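Local coordinates for protein reducing end xylose-releasing exo-oligoxylanase (Bacillus halodurans, PDB 1WU4) that hydrolyses xylooligosaccharides of three or more units with inversion of anomeric configuration, releasing xylose from the reducing end, at residues Arg15-Glu20 / Ala342-Phe347; Gly330-Val335 / Leu370-Asn375; Ala269-Asp274 / Ala285-Lys290; Lys298-Tyr303 / Gly322-Asn327; Lys33-Gln38 / Cys363-Ala368. The protein carries 1 engineered substitution. One frame throughout, in Å; residues are numbered along the deposited sequence.

Interaction 1: residues Arg15-Glu20 / Ala342-Phe347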
# COMPACT_ATOMS: atom_id res chain seq x y z
N ARG A 15 17.84 4.18 3.78
CA ARG A 15 18.48 4.85 2.66
C ARG A 15 17.71 6.07 2.18
O ARG A 15 16.50 6.00 1.97
CB ARG A 15 18.65 3.87 1.50
CG ARG A 15 19.44 4.44 0.32
CD ARG A 15 19.33 3.54 -0.90
NE ARG A 15 19.79 2.18 -0.64
CZ ARG A 15 21.07 1.82 -0.52
NH1 ARG A 15 22.03 2.72 -0.66
NH2 ARG A 15 21.37 0.55 -0.27
N ASN A 16 18.41 7.18 2.04
CA ASN A 16 17.83 8.41 1.53
C ASN A 16 18.32 8.41 0.09
O ASN A 16 19.38 8.95 -0.23
CB ASN A 16 18.39 9.63 2.26
CG ASN A 16 17.73 10.92 1.83
OD1 ASN A 16 17.19 11.02 0.72
ND2 ASN A 16 17.78 11.94 2.69
N LEU A 17 17.55 7.77 -0.79
CA LEU A 17 17.95 7.67 -2.18
C LEU A 17 18.02 9.02 -2.88
O LEU A 17 18.86 9.22 -3.75
CB LEU A 17 17.03 6.71 -2.94
CG LEU A 17 17.53 6.22 -4.30
CD1 LEU A 17 18.96 5.69 -4.18
CD2 LEU A 17 16.60 5.13 -4.82
N PHE A 18 17.14 9.95 -2.50
CA PHE A 18 17.19 11.27 -3.11
C PHE A 18 18.58 11.87 -2.86
O PHE A 18 19.21 12.40 -3.77
CB PHE A 18 16.16 12.23 -2.48
CG PHE A 18 14.74 12.01 -2.93
CD1 PHE A 18 14.41 11.96 -4.28
CD2 PHE A 18 13.72 11.92 -1.99
CE1 PHE A 18 13.07 11.84 -4.68
CE2 PHE A 18 12.39 11.80 -2.38
CZ PHE A 18 12.06 11.76 -3.72
N LYS A 19 19.04 11.77 -1.62
CA LYS A 19 20.34 12.32 -1.24
C LYS A 19 21.47 11.62 -1.97
O LYS A 19 22.41 12.27 -2.45
CB LYS A 19 20.53 12.20 0.27
CG LYS A 19 21.83 12.79 0.79
CD LYS A 19 21.90 12.71 2.30
CE LYS A 19 23.22 13.24 2.83
NZ LYS A 19 24.37 12.43 2.34
N GLU A 20 21.40 10.29 -2.06
CA GLU A 20 22.44 9.53 -2.73
C GLU A 20 22.49 9.87 -4.22
O GLU A 20 23.53 9.72 -4.86
CB GLU A 20 22.22 8.03 -2.52
CG GLU A 20 22.45 7.61 -1.07
CD GLU A 20 22.36 6.10 -0.86
OE1 GLU A 20 22.59 5.66 0.29
OE2 GLU A 20 22.07 5.37 -1.83
N ALA A 342 17.18 8.10 -13.38
CA ALA A 342 16.23 8.76 -14.26
C ALA A 342 14.83 8.74 -13.68
O ALA A 342 14.11 9.74 -13.76
CB ALA A 342 16.24 8.10 -15.64
N ASN A 343 14.43 7.62 -13.09
CA ASN A 343 13.10 7.53 -12.51
C ASN A 343 12.93 8.43 -11.30
O ASN A 343 11.90 9.09 -11.15
CB ASN A 343 12.79 6.08 -12.14
CG ASN A 343 12.20 5.31 -13.30
OD1 ASN A 343 10.99 5.25 -13.47
ND2 ASN A 343 13.07 4.72 -14.12
N VAL A 344 13.94 8.48 -10.44
CA VAL A 344 13.88 9.34 -9.27
C VAL A 344 13.83 10.80 -9.73
O VAL A 344 13.09 11.61 -9.17
CB VAL A 344 15.08 9.10 -8.33
CG1 VAL A 344 15.12 10.16 -7.23
CG2 VAL A 344 14.97 7.71 -7.71
N ASP A 345 14.60 11.14 -10.76
CA ASP A 345 14.60 12.51 -11.27
C ASP A 345 13.25 12.86 -11.87
O ASP A 345 12.73 13.97 -11.69
CB ASP A 345 15.69 12.72 -12.33
CG ASP A 345 17.09 12.75 -11.75
OD1 ASP A 345 17.24 13.06 -10.55
OD2 ASP A 345 18.04 12.49 -12.50
N LEU A 346 12.66 11.92 -12.61
CA LEU A 346 11.36 12.15 -13.23
C LEU A 346 10.34 12.47 -12.15
O LEU A 346 9.56 13.42 -12.27
CB LEU A 346 10.91 10.92 -14.02
CG LEU A 346 9.55 11.02 -14.71
CD1 LEU A 346 9.55 12.18 -15.70
CD2 LEU A 346 9.23 9.71 -15.42
N PHE A 347 10.35 11.68 -11.09
CA PHE A 347 9.42 11.87 -9.97
C PHE A 347 9.64 13.23 -9.32
O PHE A 347 8.68 13.95 -9.04
CB PHE A 347 9.62 10.73 -8.96
CG PHE A 347 8.77 10.86 -7.72
CD1 PHE A 347 7.41 11.15 -7.80
CD2 PHE A 347 9.33 10.64 -6.46
CE1 PHE A 347 6.62 11.22 -6.65
CE2 PHE A 347 8.56 10.71 -5.30
CZ PHE A 347 7.20 11.00 -5.40
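Phe18 and Val344 mark the closest backbone approach, with their CA atoms 7.3 Å apart: the short helix 17-20 lies against one side of helix 340-348. The short helix is capped by Asn16, whose OD1 accepts from Lys19 N at 3.1 Å, the donor standing above the carbonyl plane. Phe18 is the main contributor from its segment, Val344 from the other. The Phe18 CG is anti to the carbonyl carbon (chi1 -76°), which sends the ring across to the other helix, where CD1 meets Val344 CG1 at 3.5 Å. Phe347 CE2 comes to the edge of the Phe18 ring, 4.0 Å from Phe18 CZ, and the two side chains run at about a right angle. Leu17 adds a looser methyl contact, CD2 to Val344 CG2 at 4.2 Å. Trp348 approaches the Phe18 ring edge-to-face. A serine at the position of Phe18 would probably leave Val344 CG1 and Phe347 CE2 without their aromatic partner and open a gap between the two helices. The direct contact is apolar and buried, so between these segments the fit of shapes governs how the N-terminal helix lies on helix 340-348, while a backbone hydrogen bond between Phe18 and Leu372 supplies a polar anchor.

Interaction 2: residues Gly330-Val335 / Leu370-Asn375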
# COMPACT_ATOMS: atom_id res chain seq x y z
N GLY A 330 10.30 2.16 -6.76
CA GLY A 330 10.88 0.87 -7.08
C GLY A 330 12.40 0.90 -7.12
O GLY A 330 13.04 -0.12 -6.93
N SER A 331 12.96 2.08 -7.37
CA SER A 331 14.41 2.22 -7.44
C SER A 331 15.13 1.77 -6.17
O SER A 331 16.32 1.47 -6.19
CB SER A 331 14.79 3.67 -7.75
OG SER A 331 14.36 4.04 -9.05
N LEU A 332 14.41 1.71 -5.05
CA LEU A 332 15.02 1.27 -3.80
C LEU A 332 15.46 -0.19 -3.90
O LEU A 332 16.28 -0.65 -3.11
CB LEU A 332 14.03 1.44 -2.63
CG LEU A 332 13.78 2.88 -2.17
CD1 LEU A 332 12.57 2.92 -1.26
CD2 LEU A 332 15.01 3.42 -1.46
N ALA A 333 14.90 -0.91 -4.87
CA ALA A 333 15.25 -2.31 -5.08
C ALA A 333 16.32 -2.50 -6.16
O ALA A 333 16.73 -3.62 -6.44
CB ALA A 333 14.00 -3.11 -5.44
N SER A 334 16.75 -1.40 -6.77
CA SER A 334 17.79 -1.46 -7.80
C SER A 334 18.47 -0.10 -7.85
O SER A 334 18.40 0.61 -8.86
CB SER A 334 17.17 -1.79 -9.16
OG SER A 334 18.18 -2.11 -10.11
N VAL A 335 19.14 0.25 -6.76
CA VAL A 335 19.80 1.55 -6.67
C VAL A 335 20.87 1.80 -7.73
O VAL A 335 21.17 2.94 -8.06
CB VAL A 335 20.42 1.75 -5.26
CG1 VAL A 335 19.33 1.66 -4.20
CG2 VAL A 335 21.49 0.71 -5.01
N LEU A 370 8.14 9.60 1.03
CA LEU A 370 8.61 9.12 2.32
C LEU A 370 9.69 8.05 2.15
O LEU A 370 10.75 8.13 2.76
CB LEU A 370 7.45 8.55 3.14
CG LEU A 370 6.40 9.55 3.63
CD1 LEU A 370 5.24 8.79 4.28
CD2 LEU A 370 7.02 10.52 4.63
N ALA A 371 9.42 7.06 1.30
CA ALA A 371 10.37 5.98 1.09
C ALA A 371 11.70 6.42 0.47
O ALA A 371 12.77 6.02 0.93
CB ALA A 371 9.74 4.88 0.24
N LEU A 372 11.63 7.24 -0.57
CA LEU A 372 12.85 7.69 -1.23
C LEU A 372 13.70 8.64 -0.40
O LEU A 372 14.88 8.84 -0.70
CB LEU A 372 12.51 8.32 -2.58
CG LEU A 372 12.00 7.33 -3.63
CD1 LEU A 372 11.39 8.07 -4.79
CD2 LEU A 372 13.15 6.44 -4.10
N SER A 373 13.12 9.23 0.64
CA SER A 373 13.85 10.15 1.51
C SER A 373 14.31 9.46 2.80
O SER A 373 14.93 10.10 3.65
CB SER A 373 12.98 11.36 1.86
OG SER A 373 11.86 10.99 2.64
N GLY A 374 14.02 8.17 2.93
CA GLY A 374 14.41 7.43 4.11
C GLY A 374 13.49 7.66 5.30
O GLY A 374 13.91 7.50 6.45
N ASN A 375 12.25 8.03 5.03
CA ASN A 375 11.28 8.30 6.09
C ASN A 375 10.09 7.35 6.18
O ASN A 375 9.13 7.64 6.88
CB ASN A 375 10.78 9.74 5.97
CG ASN A 375 11.84 10.75 6.38
OD1 ASN A 375 12.27 10.78 7.53
ND2 ASN A 375 12.26 11.58 5.43
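Leu332 plugs against Ala371 and Leu372 in a small, buried, apolar side-chain contact that joins the loop following helix 320-329 to the last turn of helix 358-372, within the (alpha/alpha)6 barrel of this family 8 glycoside hydrolase. Leu332 sits on a short 3-10 segment of that loop, and its CA lies 7.2 Å from the CA of Leu372. A chi1 of -73° swings the branch beside the backbone N, so that Leu332 extends toward the helix end and its CD1 methyl reaches Ala371 CB at 3.8 Å. That same CD1 is just as near to Ala371 O, so the methyl rests on both side chain and backbone. The leucine pair meets less closely, Leu332 CG standing 4.1 Å from Leu372 CD2 as the two chains pass at a slant. An alanine in place of Leu332 is likely to leave the Ala371 methyl and Leu372 CD2 facing a gap. Just beyond the contact the helix closes in a Schellman motif: Gly374 has positive phi, Asn375 N bonds to Leu370 O at 2.7 Å, and Gly374 N returns to Ala371 O. Around this joint, Leu372 also packs on Phe347 of helix 340-348 and on Leu17 of helix 17-20, while Ser331 hydrogen-bonds to Gln292 of helix 282-295, so the loop end sits where several helices converge.

Interaction 3: residues Ala269-Asp274 / Ala285-Lys290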
# COMPACT_ATOMS: atom_id res chain seq x y z
N ALA A 269 6.36 -0.36 -6.20
CA ALA A 269 6.56 0.34 -4.94
C ALA A 269 6.76 -0.65 -3.80
O ALA A 269 7.64 -0.46 -2.96
CB ALA A 269 5.38 1.25 -4.64
N ASN A 270 5.93 -1.69 -3.77
CA ASN A 270 6.01 -2.72 -2.73
C ASN A 270 7.36 -3.44 -2.78
O ASN A 270 7.94 -3.75 -1.74
CB ASN A 270 4.89 -3.75 -2.90
CG ASN A 270 3.51 -3.15 -2.68
OD1 ASN A 270 3.35 -2.15 -1.98
ND2 ASN A 270 2.51 -3.78 -3.28
N ILE A 271 7.83 -3.72 -3.99
CA ILE A 271 9.10 -4.40 -4.16
C ILE A 271 10.23 -3.49 -3.65
O ILE A 271 11.17 -3.96 -3.02
CB ILE A 271 9.32 -4.78 -5.63
CG1 ILE A 271 8.34 -5.89 -6.01
CG2 ILE A 271 10.76 -5.23 -5.87
CD1 ILE A 271 8.34 -6.26 -7.47
N GLY A 272 10.11 -2.20 -3.92
CA GLY A 272 11.11 -1.26 -3.45
C GLY A 272 11.16 -1.18 -1.94
O GLY A 272 12.24 -1.19 -1.34
N LEU A 273 10.00 -1.08 -1.29
CA LEU A 273 9.98 -0.98 0.16
C LEU A 273 10.46 -2.27 0.83
O LEU A 273 11.16 -2.22 1.84
CB LEU A 273 8.58 -0.60 0.66
CG LEU A 273 8.53 -0.22 2.14
CD1 LEU A 273 9.45 0.97 2.40
CD2 LEU A 273 7.10 0.12 2.53
N ASP A 274 10.07 -3.42 0.28
CA ASP A 274 10.50 -4.69 0.85
C ASP A 274 12.03 -4.80 0.75
O ASP A 274 12.68 -5.28 1.68
CB ASP A 274 9.83 -5.86 0.11
CG ASP A 274 10.24 -7.22 0.67
OD1 ASP A 274 10.39 -7.36 1.90
OD2 ASP A 274 10.38 -8.17 -0.13
N ALA A 285 15.89 -6.64 -8.04
CA ALA A 285 16.64 -5.67 -8.82
C ALA A 285 16.35 -5.88 -10.31
O ALA A 285 16.12 -4.93 -11.05
CB ALA A 285 18.13 -5.83 -8.55
N GLU A 286 16.34 -7.14 -10.73
CA GLU A 286 16.07 -7.46 -12.13
C GLU A 286 14.64 -7.10 -12.53
O GLU A 286 14.40 -6.66 -13.65
CB GLU A 286 16.35 -8.95 -12.38
CG GLU A 286 17.83 -9.29 -12.31
CD GLU A 286 18.10 -10.78 -12.20
OE1 GLU A 286 19.29 -11.17 -12.23
OE2 GLU A 286 17.14 -11.57 -12.09
N GLU A 287 13.70 -7.29 -11.61
CA GLU A 287 12.30 -6.98 -11.87
C GLU A 287 12.10 -5.48 -12.05
O GLU A 287 11.43 -5.04 -12.98
CB GLU A 287 11.43 -7.50 -10.71
CG GLU A 287 10.04 -6.88 -10.58
CD GLU A 287 9.15 -7.10 -11.79
OE1 GLU A 287 9.38 -8.04 -12.58
OE2 GLU A 287 8.18 -6.33 -11.94
N ILE A 288 12.70 -4.69 -11.16
CA ILE A 288 12.58 -3.24 -11.26
C ILE A 288 13.26 -2.76 -12.54
O ILE A 288 12.76 -1.86 -13.22
CB ILE A 288 13.17 -2.54 -10.02
CG1 ILE A 288 12.31 -2.87 -8.79
CG2 ILE A 288 13.23 -1.03 -10.24
CD1 ILE A 288 10.83 -2.57 -8.94
N ASN A 289 14.40 -3.36 -12.89
CA ASN A 289 15.08 -2.96 -14.11
C ASN A 289 14.19 -3.23 -15.32
O ASN A 289 14.19 -2.45 -16.28
CB ASN A 289 16.41 -3.70 -14.27
CG ASN A 289 17.47 -3.22 -13.30
OD1 ASN A 289 17.33 -2.16 -12.69
ND2 ASN A 289 18.54 -3.99 -13.17
N LYS A 290 13.43 -4.32 -15.29
CA LYS A 290 12.53 -4.66 -16.38
C LYS A 290 11.43 -3.62 -16.54
O LYS A 290 11.17 -3.14 -17.65
CB LYS A 290 11.88 -6.03 -16.15
CG LYS A 290 12.83 -7.22 -16.24
CD LYS A 290 12.10 -8.51 -15.94
CE LYS A 290 13.07 -9.68 -15.81
NZ LYS A 290 12.37 -10.93 -15.41
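Within 285-290 of helix 282-295, Glu287 and Ile288 meet helix 265-278, and both address a single side chain, Ile271. Glu287 makes the nearest approach: its aliphatic CG lies 3.6 Å from Ile271 CD1. The geometry behind this is a bent chain, CG anti to the backbone N (chi1 161°) followed by a turn at chi2 (61°), so that the methylene, and not the carboxylate, faces the isoleucine, and the two side chains lie at about a right angle. Glu287 also packs on Cys234 in a loop. Ile288 comes next, and its CA is 8.0 Å from that of Ile271, the closest backbone approach between the segments. Its CG1 stands 4.1 Å from Ile271 CG2, with CD1 equally distant from the same methyl. Here the two isoleucines slide past each other in opposite directions, side by side rather than end on. Ile271 therefore splits its branches between two neighbours: CG1 runs beside the backbone N and carries CD1 to Glu287, while CG2 turns to Ile288. Trp283 and Ser284, earlier in helix 282-295, are further neighbours of Ile271. After Ile288 the segment leaves the partner helix: Asn289 engages Ser334 through OD1, and Lys290 reaches the backbone oxygen of Pro236. Aliphatic carbon alone thus bridges these segments of two consecutive helices, and the contact rests on the isoleucine branches and the glutamate methylene, while the polar ends of Asn289 and Lys290 find partners on other parts of the chain.

Interaction 4: residues Lys298-Tyr303 / Gly322-Asn327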
# COMPACT_ATOMS: atom_id res chain seq x y z
N LYS A 298 9.12 5.76 -23.03
CA LYS A 298 7.72 6.18 -23.06
C LYS A 298 7.48 7.47 -22.29
O LYS A 298 8.00 7.65 -21.18
CB LYS A 298 6.83 5.06 -22.51
CG LYS A 298 6.88 3.78 -23.33
CD LYS A 298 6.03 2.67 -22.73
CE LYS A 298 6.02 1.46 -23.65
NZ LYS A 298 7.39 0.95 -23.93
N GLU A 299 6.70 8.37 -22.88
CA GLU A 299 6.39 9.65 -22.24
C GLU A 299 5.16 9.51 -21.35
O GLU A 299 4.17 8.90 -21.73
CB GLU A 299 6.14 10.73 -23.29
CG GLU A 299 7.36 11.12 -24.10
CD GLU A 299 8.49 11.62 -23.23
OE1 GLU A 299 8.26 12.55 -22.42
OE2 GLU A 299 9.62 11.10 -23.35
N PRO A 300 5.22 10.09 -20.13
CA PRO A 300 4.10 10.03 -19.19
C PRO A 300 2.75 10.39 -19.81
O PRO A 300 1.74 9.74 -19.54
CB PRO A 300 4.53 11.00 -18.10
CG PRO A 300 6.00 10.78 -18.05
CD PRO A 300 6.38 10.75 -19.52
N GLU A 301 2.74 11.42 -20.64
CA GLU A 301 1.51 11.86 -21.28
C GLU A 301 0.94 10.77 -22.19
O GLU A 301 -0.24 10.79 -22.53
CB GLU A 301 1.76 13.14 -22.09
CG GLU A 301 2.38 14.28 -21.30
CD GLU A 301 3.90 14.24 -21.28
OE1 GLU A 301 4.48 13.24 -20.82
OE2 GLU A 301 4.52 15.23 -21.73
N ASP A 302 1.80 9.82 -22.57
CA ASP A 302 1.39 8.74 -23.46
C ASP A 302 1.20 7.39 -22.75
O ASP A 302 0.86 6.40 -23.40
CB ASP A 302 2.42 8.58 -24.59
CG ASP A 302 1.99 7.58 -25.64
OD1 ASP A 302 0.90 7.76 -26.24
OD2 ASP A 302 2.73 6.60 -25.88
N TYR A 303 1.43 7.34 -21.44
CA TYR A 303 1.25 6.09 -20.70
C TYR A 303 -0.15 5.53 -20.96
O TYR A 303 -1.14 6.26 -20.88
CB TYR A 303 1.43 6.29 -19.20
CG TYR A 303 2.83 6.61 -18.71
CD1 TYR A 303 3.95 6.39 -19.50
CD2 TYR A 303 3.02 7.07 -17.41
CE1 TYR A 303 5.24 6.63 -19.01
CE2 TYR A 303 4.28 7.32 -16.91
CZ TYR A 303 5.39 7.09 -17.70
OH TYR A 303 6.64 7.33 -17.16
N GLY A 322 0.75 8.61 -10.44
CA GLY A 322 0.92 7.51 -9.51
C GLY A 322 1.90 6.49 -10.08
O GLY A 322 2.72 5.94 -9.36
N LEU A 323 1.81 6.23 -11.39
CA LEU A 323 2.72 5.29 -12.03
C LEU A 323 4.16 5.80 -11.89
O LEU A 323 5.06 5.03 -11.55
CB LEU A 323 2.33 5.11 -13.50
CG LEU A 323 3.23 4.20 -14.36
CD1 LEU A 323 3.47 2.87 -13.66
CD2 LEU A 323 2.56 3.98 -15.71
N ILE A 324 4.37 7.08 -12.16
CA ILE A 324 5.70 7.68 -12.03
C ILE A 324 6.23 7.50 -10.61
O ILE A 324 7.37 7.09 -10.40
CB ILE A 324 5.66 9.20 -12.37
CG1 ILE A 324 5.41 9.39 -13.86
CG2 ILE A 324 6.96 9.87 -11.93
CD1 ILE A 324 5.22 10.85 -14.26
N ALA A 325 5.39 7.80 -9.62
CA ALA A 325 5.78 7.68 -8.23
C ALA A 325 6.17 6.25 -7.85
O ALA A 325 7.18 6.04 -7.18
CB ALA A 325 4.65 8.16 -7.32
N THR A 326 5.37 5.28 -8.28
CA THR A 326 5.67 3.89 -7.93
C THR A 326 6.93 3.39 -8.62
O THR A 326 7.72 2.67 -8.01
CB THR A 326 4.49 2.95 -8.24
OG1 THR A 326 4.18 2.99 -9.64
CG2 THR A 326 3.27 3.34 -7.42
N ASN A 327 7.13 3.77 -9.88
CA ASN A 327 8.33 3.33 -10.59
C ASN A 327 9.57 3.91 -9.92
O ASN A 327 10.61 3.26 -9.84
CB ASN A 327 8.29 3.75 -12.06
CG ASN A 327 7.38 2.86 -12.89
OD1 ASN A 327 6.98 1.78 -12.46
ND2 ASN A 327 7.07 3.31 -14.10
O HOH W 1 7.93 6.00 -15.00
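Pro300 and Ile324 bring the backbones closest, CA to CA 7.7 Å, where a short 3-10 turn at 300-302 lies beside helix 320-329. Tyr303 is central to the packing. Leu323 CD2 lies 3.6 Å from Tyr303 CD2, while at the ring edge, near its plane, Tyr303 CE2 meets Ile324 CG1 at 3.9 Å. The ring is also backed from within its own segment, since Pro300 CA lies 3.3 Å above the ring plane and over its centre. The proline ring extends the apolar patch, its CG touching Ile324 CD1 at 3.9 Å with the side chains at about a right angle. Ile324 thus serves two partners: chi1 of -70° places CG1 by the tyrosine, and the extended chain beyond it takes CD1 to the proline. At the far end of the ring the character changes, because a water bridges the segments, 2.8 Å from Tyr303 OH, and accepts from Asn327 ND2 at 3.0 Å. The phenol is therefore tied to the helix through solvent, while its ring carbons meet leucine and isoleucine. Beyond the pair, Phe295 of helix 282-295 meets the Tyr303 ring edge-to-face, and Leu346 of helix 340-348 packs on both Tyr303 and Ile324. Leu323 also touches Tyr265 of helix 265-278, so the turn is fastened against helix 320-329, where the Leu323 side chain lies about 11 Å from that of Asp263, the probable proton acceptor.

Interaction 5: residues Lys33-Gln38 / Cys363-Ala368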
# COMPACT_ATOMS: atom_id res chain seq x y z
N LYS A 33 7.99 17.72 3.40
CA LYS A 33 7.04 18.48 4.20
C LYS A 33 5.97 19.12 3.33
O LYS A 33 4.78 19.08 3.66
CB LYS A 33 7.76 19.56 5.01
CG LYS A 33 6.83 20.41 5.87
CD LYS A 33 7.62 21.36 6.77
CE LYS A 33 6.69 22.25 7.59
NZ LYS A 33 5.88 23.15 6.72
N ASP A 34 6.38 19.71 2.21
CA ASP A 34 5.43 20.35 1.31
C ASP A 34 4.42 19.35 0.76
O ASP A 34 3.23 19.66 0.64
CB ASP A 34 6.16 21.04 0.15
CG ASP A 34 6.94 22.27 0.60
OD1 ASP A 34 6.83 22.64 1.79
OD2 ASP A 34 7.66 22.86 -0.23
N THR A 35 4.88 18.14 0.43
CA THR A 35 3.99 17.11 -0.09
C THR A 35 2.95 16.77 0.98
O THR A 35 1.75 16.71 0.69
CB THR A 35 4.77 15.84 -0.47
OG1 THR A 35 5.76 16.17 -1.45
CG2 THR A 35 3.83 14.80 -1.04
N TRP A 36 3.41 16.57 2.21
CA TRP A 36 2.51 16.26 3.32
C TRP A 36 1.49 17.37 3.51
O TRP A 36 0.29 17.10 3.63
CB TRP A 36 3.32 16.05 4.61
CG TRP A 36 2.50 16.14 5.86
CD1 TRP A 36 2.30 17.25 6.63
CD2 TRP A 36 1.73 15.10 6.46
NE1 TRP A 36 1.46 16.96 7.68
CE2 TRP A 36 1.09 15.64 7.60
CE3 TRP A 36 1.51 13.75 6.16
CZ2 TRP A 36 0.26 14.89 8.43
CZ3 TRP A 36 0.68 13.00 6.98
CH2 TRP A 36 0.07 13.57 8.11
N GLU A 37 1.95 18.62 3.54
CA GLU A 37 1.06 19.76 3.74
C GLU A 37 0.01 19.91 2.65
O GLU A 37 -1.13 20.29 2.93
CB GLU A 37 1.88 21.05 3.85
CG GLU A 37 2.61 21.21 5.18
CD GLU A 37 1.67 21.16 6.37
OE1 GLU A 37 0.60 21.80 6.31
OE2 GLU A 37 2.00 20.48 7.36
N GLN A 38 0.38 19.64 1.41
CA GLN A 38 -0.59 19.76 0.33
C GLN A 38 -1.73 18.75 0.49
O GLN A 38 -2.87 19.05 0.16
CB GLN A 38 0.08 19.54 -1.03
CG GLN A 38 0.90 20.72 -1.51
CD GLN A 38 1.02 20.74 -3.02
OE1 GLN A 38 0.01 20.74 -3.73
NE2 GLN A 38 2.25 20.75 -3.52
N CYS A 363 -1.63 9.64 -3.04
CA CYS A 363 -1.33 8.72 -1.95
C CYS A 363 -0.03 8.01 -2.32
O CYS A 363 0.89 7.92 -1.51
CB CYS A 363 -2.44 7.68 -1.76
SG CYS A 363 -3.92 8.30 -0.93
N LEU A 364 0.03 7.53 -3.56
CA LEU A 364 1.23 6.84 -4.05
C LEU A 364 2.42 7.80 -4.03
O LEU A 364 3.54 7.40 -3.73
CB LEU A 364 0.98 6.31 -5.47
CG LEU A 364 0.31 4.93 -5.61
CD1 LEU A 364 -0.87 4.80 -4.66
CD2 LEU A 364 -0.12 4.73 -7.05
N TYR A 365 2.15 9.06 -4.35
CA TYR A 365 3.16 10.11 -4.38
C TYR A 365 3.77 10.31 -2.99
O TYR A 365 5.00 10.31 -2.84
CB TYR A 365 2.50 11.40 -4.88
CG TYR A 365 3.45 12.49 -5.32
CD1 TYR A 365 3.48 12.91 -6.65
CD2 TYR A 365 4.25 13.17 -4.40
CE1 TYR A 365 4.28 13.97 -7.05
CE2 TYR A 365 5.06 14.23 -4.79
CZ TYR A 365 5.06 14.63 -6.12
OH TYR A 365 5.83 15.70 -6.50
N LEU A 366 2.94 10.48 -1.97
CA LEU A 366 3.47 10.68 -0.63
C LEU A 366 4.24 9.47 -0.13
O LEU A 366 5.29 9.62 0.50
CB LEU A 366 2.35 11.04 0.36
CG LEU A 366 2.80 11.27 1.81
CD1 LEU A 366 3.90 12.32 1.87
CD2 LEU A 366 1.62 11.70 2.66
N PHE A 367 3.75 8.27 -0.41
CA PHE A 367 4.47 7.07 0.02
C PHE A 367 5.87 7.05 -0.61
O PHE A 367 6.85 6.75 0.06
CB PHE A 367 3.72 5.79 -0.36
CG PHE A 367 2.59 5.45 0.57
CD1 PHE A 367 2.73 5.56 1.95
CD2 PHE A 367 1.39 4.97 0.06
CE1 PHE A 367 1.70 5.19 2.81
CE2 PHE A 367 0.34 4.60 0.91
CZ PHE A 367 0.50 4.71 2.29
N ALA A 368 5.95 7.39 -1.89
CA ALA A 368 7.23 7.41 -2.59
C ALA A 368 8.14 8.51 -2.03
O ALA A 368 9.36 8.32 -1.93
CB ALA A 368 7.01 7.62 -4.08
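Tyr365 OH is held by two groups, the backbone oxygen of Thr350 and NH2 of Arg31, and this anchorage fixes the far end of a ring that Thr35 touches at CD2 and CE2. Thr35 CG2 lies 3.8 Å from Tyr365 CD2. The same methyl meets Leu366 CD1, also at 3.8 Å, so it sits between ring and leucine. This follows from its torsion, which sets CG2 anti to the backbone N and lets OG1 (chi1 -58°) bond back to Arg31 O, one turn earlier in its own helix. Leu366 is the second bridge: its other methyl, CD2, approaches the edge of the Trp36 ring, near the plane, with Trp36 CE3 4.1 Å away. The helices themselves, 25-40 and 358-372, run nearly antiparallel, at 152° over these short segments, with axes 10.0 Å apart. Phe40 stacks on Trp36, and Met78 of helix 69-81 packs on Leu366, which extends the apolar layer. Helix 25-40 also bears Glu27 and Glu30, the ligands of a bound nickel ion about 12 Å from the Thr35 side chain. Between the two segments the contact is carbon packing, while the Arg31 guanidinium, reaching Tyr365 OH from the threonine's own helix, adds a polar tie between the helices.

From the N terminus, interaction 1 opens first, at 15-20, and interaction 5 soon after, at 33-38; each waits more than 300 residues for its partner, so both bring the N-terminal helices back to the last part of the barrel. Within both spans lie two local closures in series: interaction 3 pairs consecutive helices, and interaction 4 brings helix 320-329 back onto the earlier loop 298-303. Interaction 2 opens at 330-335, before interaction 1 closes at 342-347 and interaction 5 at 363-368, and itself closes only at 370-375, so it crosses both; interactions 1 and 5 cross each other too. Helix 358-372 carries interactions 2 and 5, joining helix 25-40 and the loop after helix 320-329.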